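Local coordinates for Alpha/beta hydrolase (Pseudomonas aeruginosa PAO1, PDB 4R1D), which probably acts as a calcium-binding lipase effector of the H2 type VI secretion system, and is bound here by its immunity protein Tli4, at residues G399-D402 with N403-L407; E381-S384 with Q385-D388; C238-D241 with P242-R246; R223-I226 with E227-L231; I158-R162 with E163-W167. All blocks are in the same frame, centred on the assembly; numbering follows the deposited sequence. Where two conformers were deposited one is given.

Contact 1 (G399-D402 with N403-L407)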
# COMPACT_ATOMS: atom_id res chain seq x y z
N GLY A 399 20.06 3.50 10.61
CA GLY A 399 20.74 2.65 9.66
C GLY A 399 19.72 1.84 8.90
O GLY A 399 18.79 1.30 9.49
N PRO A 400 19.88 1.75 7.57
CA PRO A 400 18.89 1.08 6.71
C PRO A 400 18.68 -0.38 7.10
O PRO A 400 17.55 -0.86 7.11
CB PRO A 400 19.51 1.19 5.32
CG PRO A 400 20.34 2.45 5.40
CD PRO A 400 20.92 2.43 6.79
N ARG A 401 19.77 -1.08 7.42
CA ARG A 401 19.69 -2.49 7.77
C ARG A 401 19.11 -2.64 9.18
O ARG A 401 18.37 -3.58 9.45
CB ARG A 401 21.07 -3.15 7.62
CG ARG A 401 21.12 -4.67 7.70
CD ARG A 401 20.34 -5.38 6.59
NE ARG A 401 20.96 -5.41 5.26
CZ ARG A 401 20.64 -6.31 4.33
NH1 ARG A 401 19.75 -7.25 4.63
NH2 ARG A 401 21.19 -6.30 3.13
N ASP A 402 19.43 -1.70 10.08
CA ASP A 402 18.85 -1.69 11.42
C ASP A 402 17.33 -1.66 11.30
O ASP A 402 16.63 -2.43 11.94
CB ASP A 402 19.26 -0.44 12.21
CG ASP A 402 20.66 -0.54 12.80
OD1 ASP A 402 21.21 -1.66 12.92
OD2 ASP A 402 21.20 0.53 13.18
N ASN A 403 16.84 -0.73 10.50
CA ASN A 403 15.40 -0.58 10.30
C ASN A 403 14.79 -1.84 9.72
O ASN A 403 13.77 -2.33 10.21
CB ASN A 403 15.12 0.60 9.37
CG ASN A 403 13.70 1.07 9.46
OD1 ASN A 403 13.30 1.67 10.46
ND2 ASN A 403 12.90 0.78 8.43
N PHE A 404 15.42 -2.36 8.67
CA PHE A 404 14.93 -3.56 8.01
C PHE A 404 14.87 -4.77 8.94
O PHE A 404 13.88 -5.49 8.97
CB PHE A 404 15.76 -3.87 6.76
CG PHE A 404 15.40 -5.17 6.09
CD1 PHE A 404 14.16 -5.32 5.47
CD2 PHE A 404 16.28 -6.23 6.08
CE1 PHE A 404 13.82 -6.52 4.86
CE2 PHE A 404 15.94 -7.43 5.46
CZ PHE A 404 14.71 -7.57 4.85
N GLU A 405 15.93 -5.00 9.72
CA GLU A 405 15.93 -6.16 10.61
C GLU A 405 14.88 -6.04 11.71
O GLU A 405 14.23 -7.04 12.08
CB GLU A 405 17.34 -6.41 11.19
CG GLU A 405 18.34 -6.75 10.09
CD GLU A 405 19.72 -7.06 10.62
OE1 GLU A 405 19.92 -7.00 11.85
OE2 GLU A 405 20.61 -7.35 9.80
N ASP A 406 14.69 -4.84 12.24
CA ASP A 406 13.64 -4.63 13.23
C ASP A 406 12.26 -4.87 12.60
O ASP A 406 11.36 -5.41 13.26
CB ASP A 406 13.72 -3.23 13.85
CG ASP A 406 14.58 -3.20 15.10
OD1 ASP A 406 15.00 -4.28 15.53
OD2 ASP A 406 14.80 -2.10 15.68
N LEU A 407 12.10 -4.49 11.34
CA LEU A 407 10.82 -4.70 10.66
C LEU A 407 10.57 -6.20 10.49
O LEU A 407 9.45 -6.66 10.68
CB LEU A 407 10.75 -4.00 9.30
CG LEU A 407 10.46 -2.49 9.23
CD1 LEU A 407 10.31 -2.03 7.79
CD2 LEU A 407 9.20 -2.13 10.01
O HOH W 1 19.52 -8.22 7.28

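Contact 2 (E381-S384 with Q385-D388)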
# COMPACT_ATOMS: atom_id res chain seq x y z
N GLU A 381 23.50 -8.43 0.06
CA GLU A 381 24.31 -7.24 0.24
C GLU A 381 24.24 -6.32 -0.99
O GLU A 381 24.22 -5.09 -0.86
CB GLU A 381 25.76 -7.65 0.52
CG GLU A 381 26.59 -6.54 1.14
CD GLU A 381 26.03 -6.10 2.48
OE1 GLU A 381 26.11 -6.89 3.45
OE2 GLU A 381 25.49 -4.97 2.57
N GLN A 382 24.20 -6.92 -2.17
CA GLN A 382 24.16 -6.13 -3.40
C GLN A 382 22.95 -5.21 -3.44
O GLN A 382 22.93 -4.24 -4.20
CB GLN A 382 24.14 -7.04 -4.63
CG GLN A 382 22.92 -7.95 -4.70
CD GLN A 382 22.66 -8.48 -6.09
OE1 GLN A 382 23.37 -9.36 -6.58
NE2 GLN A 382 21.64 -7.93 -6.74
N ASN A 383 21.93 -5.52 -2.64
CA ASN A 383 20.67 -4.77 -2.69
C ASN A 383 20.43 -3.87 -1.48
O ASN A 383 19.37 -3.25 -1.36
CB ASN A 383 19.47 -5.72 -2.89
CG ASN A 383 19.40 -6.30 -4.29
OD1 ASN A 383 20.13 -5.86 -5.19
ND2 ASN A 383 18.53 -7.28 -4.49
N SER A 384 21.41 -3.80 -0.59
CA SER A 384 21.33 -2.94 0.59
C SER A 384 21.15 -1.47 0.20
O SER A 384 20.51 -0.71 0.92
CB SER A 384 22.59 -3.07 1.45
OG SER A 384 22.84 -4.42 1.80
N GLN A 385 21.72 -1.10 -0.94
CA GLN A 385 21.71 0.28 -1.43
C GLN A 385 20.28 0.76 -1.64
O GLN A 385 20.03 1.97 -1.64
CB GLN A 385 22.47 0.38 -2.75
CG GLN A 385 21.95 -0.57 -3.83
CD GLN A 385 22.72 -0.46 -5.13
OE1 GLN A 385 23.04 0.63 -5.59
NE2 GLN A 385 23.03 -1.60 -5.73
N TYR A 386 19.36 -0.17 -1.82
CA TYR A 386 17.97 0.19 -2.11
C TYR A 386 17.12 0.42 -0.86
O TYR A 386 16.01 0.95 -0.95
CB TYR A 386 17.34 -0.87 -3.02
CG TYR A 386 18.03 -0.99 -4.35
CD1 TYR A 386 17.98 0.05 -5.27
CD2 TYR A 386 18.74 -2.14 -4.70
CE1 TYR A 386 18.60 -0.05 -6.50
CE2 TYR A 386 19.36 -2.26 -5.94
CZ TYR A 386 19.29 -1.21 -6.84
OH TYR A 386 19.90 -1.28 -8.08
N LEU A 387 17.63 0.02 0.30
CA LEU A 387 16.84 0.14 1.54
C LEU A 387 16.51 1.60 1.90
O LEU A 387 15.40 1.92 2.33
CB LEU A 387 17.56 -0.54 2.70
CG LEU A 387 17.76 -2.04 2.53
CD1 LEU A 387 18.71 -2.59 3.60
CD2 LEU A 387 16.41 -2.76 2.58
N ASP A 388 17.50 2.47 1.74
CA ASP A 388 17.32 3.90 1.99
C ASP A 388 18.19 4.65 0.99
O ASP A 388 19.41 4.70 1.12
CB ASP A 388 17.72 4.25 3.42
CG ASP A 388 17.42 5.71 3.78
OD1 ASP A 388 17.19 6.53 2.86
OD2 ASP A 388 17.42 6.04 4.98
O HOH W 2 24.27 -2.42 -1.84
O HOH W 3 20.48 1.82 1.83

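Contact 3 (C238-D241 with P242-R246)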
# COMPACT_ATOMS: atom_id res chain seq x y z
N CYS A 238 -32.01 5.19 10.70
CA CYS A 238 -33.04 4.32 11.25
C CYS A 238 -33.51 4.78 12.62
O CYS A 238 -34.34 4.12 13.25
CB CYS A 238 -32.54 2.88 11.32
SG CYS A 238 -32.01 2.16 9.73
N GLY A 239 -32.97 5.89 13.11
CA GLY A 239 -33.34 6.41 14.41
C GLY A 239 -33.14 5.39 15.52
O GLY A 239 -34.05 5.12 16.29
N LEU A 240 -31.94 4.83 15.59
CA LEU A 240 -31.63 3.78 16.54
C LEU A 240 -31.13 4.34 17.86
O LEU A 240 -30.30 5.26 17.88
CB LEU A 240 -30.58 2.83 15.95
CG LEU A 240 -30.87 2.21 14.58
CD1 LEU A 240 -29.66 1.41 14.07
CD2 LEU A 240 -32.12 1.32 14.63
N ASP A 241 -31.61 3.80 18.97
CA ASP A 241 -31.11 4.21 20.26
C ASP A 241 -29.81 3.45 20.51
O ASP A 241 -29.47 2.55 19.75
CB ASP A 241 -32.14 3.94 21.36
CG ASP A 241 -32.48 2.47 21.48
OD1 ASP A 241 -31.57 1.69 21.83
OD2 ASP A 241 -33.65 2.11 21.23
N PRO A 242 -29.07 3.83 21.56
CA PRO A 242 -27.76 3.21 21.82
C PRO A 242 -27.79 1.70 22.01
O PRO A 242 -26.87 1.03 21.56
CB PRO A 242 -27.30 3.92 23.09
CG PRO A 242 -27.92 5.29 22.97
CD PRO A 242 -29.28 5.03 22.39
N GLU A 243 -28.82 1.16 22.66
CA GLU A 243 -28.91 -0.29 22.83
C GLU A 243 -29.02 -1.00 21.48
O GLU A 243 -28.34 -2.01 21.24
CB GLU A 243 -30.09 -0.68 23.71
CG GLU A 243 -30.36 -2.19 23.72
CD GLU A 243 -31.53 -2.59 24.60
OE1 GLU A 243 -32.28 -1.70 25.05
OE2 GLU A 243 -31.71 -3.80 24.85
N GLN A 244 -29.88 -0.49 20.61
CA GLN A 244 -30.03 -1.04 19.27
C GLN A 244 -28.71 -1.02 18.50
O GLN A 244 -28.38 -1.96 17.79
CB GLN A 244 -31.08 -0.25 18.49
CG GLN A 244 -32.48 -0.39 19.04
CD GLN A 244 -33.45 0.52 18.34
OE1 GLN A 244 -33.32 1.74 18.40
NE2 GLN A 244 -34.42 -0.06 17.64
N MET A 245 -27.98 0.08 18.65
CA MET A 245 -26.66 0.20 18.05
C MET A 245 -25.74 -0.89 18.54
O MET A 245 -25.10 -1.59 17.75
CB MET A 245 -26.03 1.52 18.47
CG MET A 245 -25.01 2.02 17.49
SD MET A 245 -25.95 2.91 16.25
CE MET A 245 -27.39 3.32 17.23
N ARG A 246 -25.66 -1.01 19.86
CA ARG A 246 -24.80 -2.00 20.49
C ARG A 246 -25.11 -3.40 19.99
O ARG A 246 -24.21 -4.24 19.92
CB ARG A 246 -24.96 -1.98 22.01
CG ARG A 246 -24.31 -0.79 22.68
CD ARG A 246 -24.05 -1.10 24.16
NE ARG A 246 -25.25 -1.58 24.84
CZ ARG A 246 -26.20 -0.79 25.32
NH1 ARG A 246 -26.09 0.53 25.19
NH2 ARG A 246 -27.26 -1.31 25.93
O HOH W 4 -35.86 3.48 18.69
O HOH W 5 -34.18 -0.44 22.53

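Contact 4 (R223-I226 with E227-L231)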
# COMPACT_ATOMS: atom_id res chain seq x y z
N ARG A 223 -11.82 -1.18 12.31
CA ARG A 223 -12.67 -1.02 13.49
C ARG A 223 -13.23 0.40 13.51
O ARG A 223 -14.44 0.61 13.62
CB ARG A 223 -11.88 -1.30 14.77
CG ARG A 223 -12.74 -1.22 16.05
CD ARG A 223 -12.15 -0.28 17.09
NE ARG A 223 -13.16 0.12 18.07
CZ ARG A 223 -13.72 1.33 18.11
NH1 ARG A 223 -13.36 2.27 17.25
NH2 ARG A 223 -14.64 1.61 19.03
N ASP A 224 -12.35 1.39 13.39
CA ASP A 224 -12.81 2.78 13.46
C ASP A 224 -13.83 3.09 12.36
O ASP A 224 -14.81 3.79 12.59
CB ASP A 224 -11.64 3.77 13.40
CG ASP A 224 -10.75 3.72 14.64
OD1 ASP A 224 -11.17 3.14 15.67
OD2 ASP A 224 -9.64 4.26 14.58
N TYR A 225 -13.59 2.55 11.16
CA TYR A 225 -14.47 2.77 10.03
C TYR A 225 -15.86 2.22 10.35
O TYR A 225 -16.86 2.91 10.15
CB TYR A 225 -13.89 2.08 8.77
CG TYR A 225 -14.81 2.10 7.57
CD1 TYR A 225 -15.24 3.30 7.02
CD2 TYR A 225 -15.23 0.91 6.98
CE1 TYR A 225 -16.07 3.32 5.92
CE2 TYR A 225 -16.05 0.92 5.88
CZ TYR A 225 -16.47 2.12 5.36
OH TYR A 225 -17.29 2.14 4.25
N ILE A 226 -15.91 0.99 10.85
CA ILE A 226 -17.21 0.40 11.19
C ILE A 226 -17.90 1.18 12.30
O ILE A 226 -19.07 1.53 12.18
CB ILE A 226 -17.05 -1.08 11.61
CG1 ILE A 226 -16.50 -1.92 10.46
CG2 ILE A 226 -18.38 -1.65 12.10
CD1 ILE A 226 -15.95 -3.25 10.92
N GLU A 227 -17.18 1.46 13.38
CA GLU A 227 -17.78 2.07 14.57
C GLU A 227 -18.12 3.55 14.38
O GLU A 227 -19.08 4.06 14.99
CB GLU A 227 -16.88 1.89 15.80
CG GLU A 227 -16.60 0.43 16.17
CD GLU A 227 -17.85 -0.32 16.60
OE1 GLU A 227 -18.69 0.27 17.31
OE2 GLU A 227 -18.00 -1.51 16.22
N ASN A 228 -17.34 4.24 13.56
CA ASN A 228 -17.47 5.69 13.44
C ASN A 228 -18.07 6.19 12.13
O ASN A 228 -18.49 7.34 12.04
CB ASN A 228 -16.14 6.39 13.74
CG ASN A 228 -15.60 6.05 15.12
OD1 ASN A 228 -16.35 5.80 16.06
ND2 ASN A 228 -14.28 6.04 15.24
N THR A 229 -18.11 5.33 11.11
CA THR A 229 -18.75 5.73 9.84
C THR A 229 -19.95 4.87 9.51
O THR A 229 -21.06 5.37 9.31
CB THR A 229 -17.77 5.67 8.64
OG1 THR A 229 -16.73 6.65 8.80
CG2 THR A 229 -18.52 5.93 7.34
N VAL A 230 -19.75 3.56 9.44
CA VAL A 230 -20.83 2.67 9.03
C VAL A 230 -22.02 2.69 9.99
O VAL A 230 -23.14 2.96 9.58
CB VAL A 230 -20.35 1.24 8.84
CG1 VAL A 230 -21.51 0.35 8.42
CG2 VAL A 230 -19.24 1.21 7.80
N LEU A 231 -21.78 2.42 11.27
CA LEU A 231 -22.90 2.28 12.20
C LEU A 231 -23.63 3.62 12.43
O LEU A 231 -24.86 3.65 12.47
CB LEU A 231 -22.47 1.62 13.51
CG LEU A 231 -21.96 0.18 13.35
CD1 LEU A 231 -21.58 -0.42 14.69
CD2 LEU A 231 -22.98 -0.69 12.64

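Contact 5 (I158-R162 with E163-W167)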
# COMPACT_ATOMS: atom_id res chain seq x y z
N ILE A 158 -33.67 -11.30 -2.33
CA ILE A 158 -33.68 -12.72 -1.98
C ILE A 158 -35.08 -13.31 -2.12
O ILE A 158 -35.28 -14.31 -2.82
CB ILE A 158 -33.17 -12.98 -0.55
CG1 ILE A 158 -31.85 -12.23 -0.32
CG2 ILE A 158 -32.99 -14.48 -0.30
CD1 ILE A 158 -31.19 -12.51 1.04
N VAL A 159 -36.04 -12.67 -1.47
CA VAL A 159 -37.43 -13.09 -1.53
C VAL A 159 -38.26 -11.90 -1.95
O VAL A 159 -38.11 -10.81 -1.40
CB VAL A 159 -37.94 -13.59 -0.17
CG1 VAL A 159 -39.45 -13.82 -0.22
CG2 VAL A 159 -37.21 -14.86 0.23
N SER A 160 -39.14 -12.10 -2.92
CA SER A 160 -40.15 -11.09 -3.24
C SER A 160 -41.49 -11.78 -3.48
O SER A 160 -41.55 -12.81 -4.15
CB SER A 160 -39.74 -10.28 -4.48
OG SER A 160 -40.76 -9.37 -4.83
N ARG A 161 -42.56 -11.23 -2.91
CA ARG A 161 -43.90 -11.76 -3.14
C ARG A 161 -43.96 -13.26 -2.85
O ARG A 161 -44.59 -14.02 -3.59
CB ARG A 161 -44.35 -11.45 -4.56
CG ARG A 161 -44.37 -9.96 -4.83
CD ARG A 161 -44.80 -9.62 -6.24
NE ARG A 161 -44.99 -8.18 -6.38
CZ ARG A 161 -46.10 -7.54 -6.03
NH1 ARG A 161 -47.12 -8.21 -5.51
NH2 ARG A 161 -46.19 -6.23 -6.19
N ARG A 162 -43.29 -13.66 -1.78
CA ARG A 162 -43.28 -15.04 -1.30
C ARG A 162 -42.70 -16.04 -2.30
O ARG A 162 -43.08 -17.21 -2.31
CB ARG A 162 -44.68 -15.46 -0.82
CG ARG A 162 -45.23 -14.54 0.26
CD ARG A 162 -46.57 -15.01 0.80
NE ARG A 162 -46.52 -16.41 1.24
CZ ARG A 162 -45.81 -16.86 2.27
NH1 ARG A 162 -45.06 -16.02 2.99
NH2 ARG A 162 -45.84 -18.15 2.57
N GLU A 163 -41.77 -15.57 -3.13
CA GLU A 163 -41.00 -16.46 -3.99
C GLU A 163 -39.53 -16.13 -3.87
O GLU A 163 -39.14 -14.97 -3.71
CB GLU A 163 -41.39 -16.31 -5.45
CG GLU A 163 -42.84 -16.54 -5.77
CD GLU A 163 -43.09 -16.47 -7.27
OE1 GLU A 163 -42.39 -17.19 -8.01
OE2 GLU A 163 -43.97 -15.70 -7.69
N LEU A 164 -38.70 -17.16 -3.96
CA LEU A 164 -37.27 -16.94 -4.09
C LEU A 164 -36.96 -16.32 -5.45
O LEU A 164 -37.45 -16.78 -6.48
CB LEU A 164 -36.52 -18.26 -3.98
CG LEU A 164 -36.59 -18.95 -2.62
CD1 LEU A 164 -35.77 -20.24 -2.68
CD2 LEU A 164 -36.06 -18.02 -1.54
N GLN A 165 -36.13 -15.29 -5.44
CA GLN A 165 -35.79 -14.60 -6.67
C GLN A 165 -34.64 -15.28 -7.42
O GLN A 165 -34.12 -16.31 -6.99
CB GLN A 165 -35.47 -13.13 -6.36
CG GLN A 165 -36.65 -12.39 -5.74
CD GLN A 165 -36.40 -10.89 -5.58
OE1 GLN A 165 -36.20 -10.17 -6.55
NE2 GLN A 165 -36.42 -10.43 -4.34
N ALA A 166 -34.27 -14.70 -8.56
CA ALA A 166 -33.27 -15.27 -9.45
C ALA A 166 -31.98 -15.60 -8.73
O ALA A 166 -31.57 -14.87 -7.82
CB ALA A 166 -32.99 -14.32 -10.62
N TRP A 167 -31.35 -16.69 -9.15
CA TRP A 167 -30.08 -17.17 -8.59
C TRP A 167 -30.28 -17.87 -7.25
O TRP A 167 -29.85 -19.02 -7.07
CB TRP A 167 -29.05 -16.03 -8.50
CG TRP A 167 -27.65 -16.55 -8.34
CD1 TRP A 167 -26.78 -16.92 -9.33
CD2 TRP A 167 -26.96 -16.78 -7.10
NE1 TRP A 167 -25.59 -17.36 -8.79
CE2 TRP A 167 -25.68 -17.28 -7.42
CE3 TRP A 167 -27.30 -16.59 -5.76
CZ2 TRP A 167 -24.74 -17.60 -6.45
CZ3 TRP A 167 -26.36 -16.91 -4.79
CH2 TRP A 167 -25.10 -17.41 -5.14

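Contact 1 (G399-D402 with N403-L407)
Gly399 O accepts Asn403 N at 3.0 Å, and with that bond the first turn of helix 400-421 is closed; Gly399 is the N-cap residue. Pro400 follows in the first turn, where its lack of an amide hydrogen costs nothing, and its carbonyl receives Phe404 N. The Pro400 ring leans away from residues 403-407 and packs on Leu387 and Asp388 of the preceding loop. Arg401 does most of the side-chain work. Its carbonyl accepts Glu405 N, while its side chain leaves with CG anti to the backbone N (chi1 -169°) and then bends twice, which carries the guanidinium alongside the Phe404 ring. The two flat groups stand 79° apart, with Arg401 NH1 3.9 Å from Phe404 CD2. Nearer the backbone, Arg401 CG touches Glu405 OE2 at 3.4 Å. No direct salt bridge joins this pair; one water spans them instead. Arg401 NH2 turns to Ser384 OG and Val379 O, and Glu405 OE1 forms a salt bridge with Lys91 of the partner chain. At Asp402 the carbonyl binds Asp406 N, and its carboxylate turns to the partner chain, OD2 being hydrogen-bonded to Ser115 OG of that chain. Asp406 OD2 likewise meets Lys91 N and Thr92 OG1 of the partner chain, so the first turns of this helix present a row of acids to the bound protein. The bridging water accepts from Arg401 NH1 at 2.8 Å, donates to Glu405 OE2 at 2.9 Å, and lies in the plane of the Phe404 ring at its edge.

Contact 2 (E381-S384 with Q385-D388)
Gln385 reaches back over the turn and gives its side-chain amide to a backbone carbonyl: NE2 donates to Gln382 O at 3.1 Å, nearly along the C=O axis. CG of Gln385 sits between the backbone N and the carbonyl carbon (chi1 55°), and the extended chain beyond it brings NE2 to that oxygen. Two backbone bonds join residues three apart, Tyr386 N to Asn383 O at 3.1 Å and Leu387 N to Ser384 O at 3.0 Å. In both the donor stands well above the carbonyl plane. Two waters add to these bonds: one donates to Glu381 O and accepts from Gln385 N, the other donates to Ser384 O and accepts from Asp388 N. Ser384 OG is close to both Glu381 O and Glu381 OE2, which of them takes its proton being unsettled, and is hydrogen-bonded to Arg401 NH2. Gln382 NE2 meets Asn383 OD1 at 3.0 Å, nearly straight at the hydrogen though NE2 stands above the carbonyl plane of Asn383, and also serves Asp461. That OD1 lies in the Tyr386 ring plane, at its edge, while Gln385 CG sits over one ring face, toward its rim; the Tyr386 hydroxyl is bonded to Glu463. Backbone bonds between residues three apart, supplemented by a side-chain amide and waters, thus satisfy these carbonyls without a regular helix.

Contact 3 (C238-D241 with P242-R246)
The Asp241 carboxylate and the Gln244 amide lie with their planes only 22° apart, though the two side chains cross at about a right angle. Asp241 OD1 is approached from above its carboxylate plane by Gln244 N, at 3.0 Å, whereas Gln244 OE1 receives Asp241 N in its own carbonyl plane at 2.7 Å. These reciprocal bonds make a capping box, with Asp241 as N-cap of helix 242-247. A third flat group, the Arg246 guanidinium, has Glu243 CA against one face, toward the rim. Asp241 holds CG between its backbone N and carbonyl carbon (chi1 61°), which swings OD1 over the first turn of the helix. Behind the cap, Met245 N binds Asp241 O, and the bent Met245 chain lays CE tightly on Leu240 CB at 3.5 Å; Leu240 also rests on Tyr234 of helix 215-238. One water donates to Gln244 OE1 and weakly to Gly239 O; a second donates to Asp241 OD2. Asp241 OD2 and Gln244 OE1 are both acceptors and come within 2.9 Å of each other, a closeness that probably follows from the capping box. A carboxylate at the amino end of a helix is probably stabilised by the helix dipole, and OD1 also caps the first-turn amide Gln244 N.

Contact 4 (R223-I226 with E227-L231)
Glu227 lies across the guanidinium of Arg223, one turn earlier. Its CB is 3.5 Å from Arg223 O, the carbonyl that accepts Glu227 N. CG comes next and sits over the centre of one guanidinium face, 3.6 Å from Arg223 CZ. At CG the chain bends (chi2 -64°), carrying the carboxylate off this face: OE1 stays 4.6 Å from Arg223 NH2 and well out of the guanidinium plane, so opposite charges are near without an N-H aimed at the oxygen. OE2 passes 4.1 Å from Ile226 CG2 and reaches Arg273 in a salt bridge and the Tyr271 hydroxyl in a hydrogen bond. The guanidinium finds its own acid beside it, Arg223 NH1 to Asp224 OD1, on the anti lone pair. Further along, helix 215-238 widens into a pi-type turn at 227-230. There Tyr225 O takes two amides, Thr229 N at 2.9 Å from above the carbonyl plane and Val230 N at 3.0 Å within it, and Leu231 N reaches back five residues to Ile226 O. In this widened turn Val230 CG2 lies over one face of the Tyr225 ring, toward its rim, a CH-pi contact with CG2 4.0 Å from the ring centroid; both side chains also pack on Trp205 of strand 201-206.

Contact 5 (I158-R162 with E163-W167)
Val159 and Leu164 meet at a slant on one face of a small beta hairpin, CG2 of Val159 lying 3.8 Å from CD2 of Leu164. They form the non-hydrogen-bonded antiparallel pair. Next to it Ser160 and Glu163 form the hydrogen-bonded pair, joined both ways: Ser160 N to Glu163 O and Glu163 N to Ser160 O, each 3.0 Å. Gln165 N adds a third rung to Ile158 O at 2.9 Å, and Val159 CA also makes a CA-H...O contact with Glu163 O, 3.3 Å. This ladder is the close-packed part. The far end is looser: a type I' turn from Ser160 to Glu163 puts Arg161 and Arg162 at its corners with positive phi, and their long side chains lead to the surface. Glu163 is exposed as well. At the other end Ile158 points away from residues 163-167 and packs between helix 191-197, at Leu194 and Ala197, and helix 542-556, at Ile553; its side chain is about 4 Å from that of Phe202, a calcium-binding residue, at the nearest atoms, while Leu164 joins it on Leu194.

In the fold
From the N terminus, contact 5 comes first and closes the hairpin that follows helix 141-155, near the calcium site. Contact 4 lies within helix 215-238, beside the parallel sheet of the alpha/beta-hydrolase fold, and contact 3 starts the next helix, 242-247, just past its end; the two touch where Met245 SD meets Leu231 O. Contact 2 lies in the loop before helix 400-421, which contact 1 opens, and Ser384 and Arg401 tie them together. All five are local and run in series, without nesting or crossing. Contacts 5 and 1, on opposite sides of the chain's centre, have centres about 57 Å apart; contact 1 alone touches the partner chain.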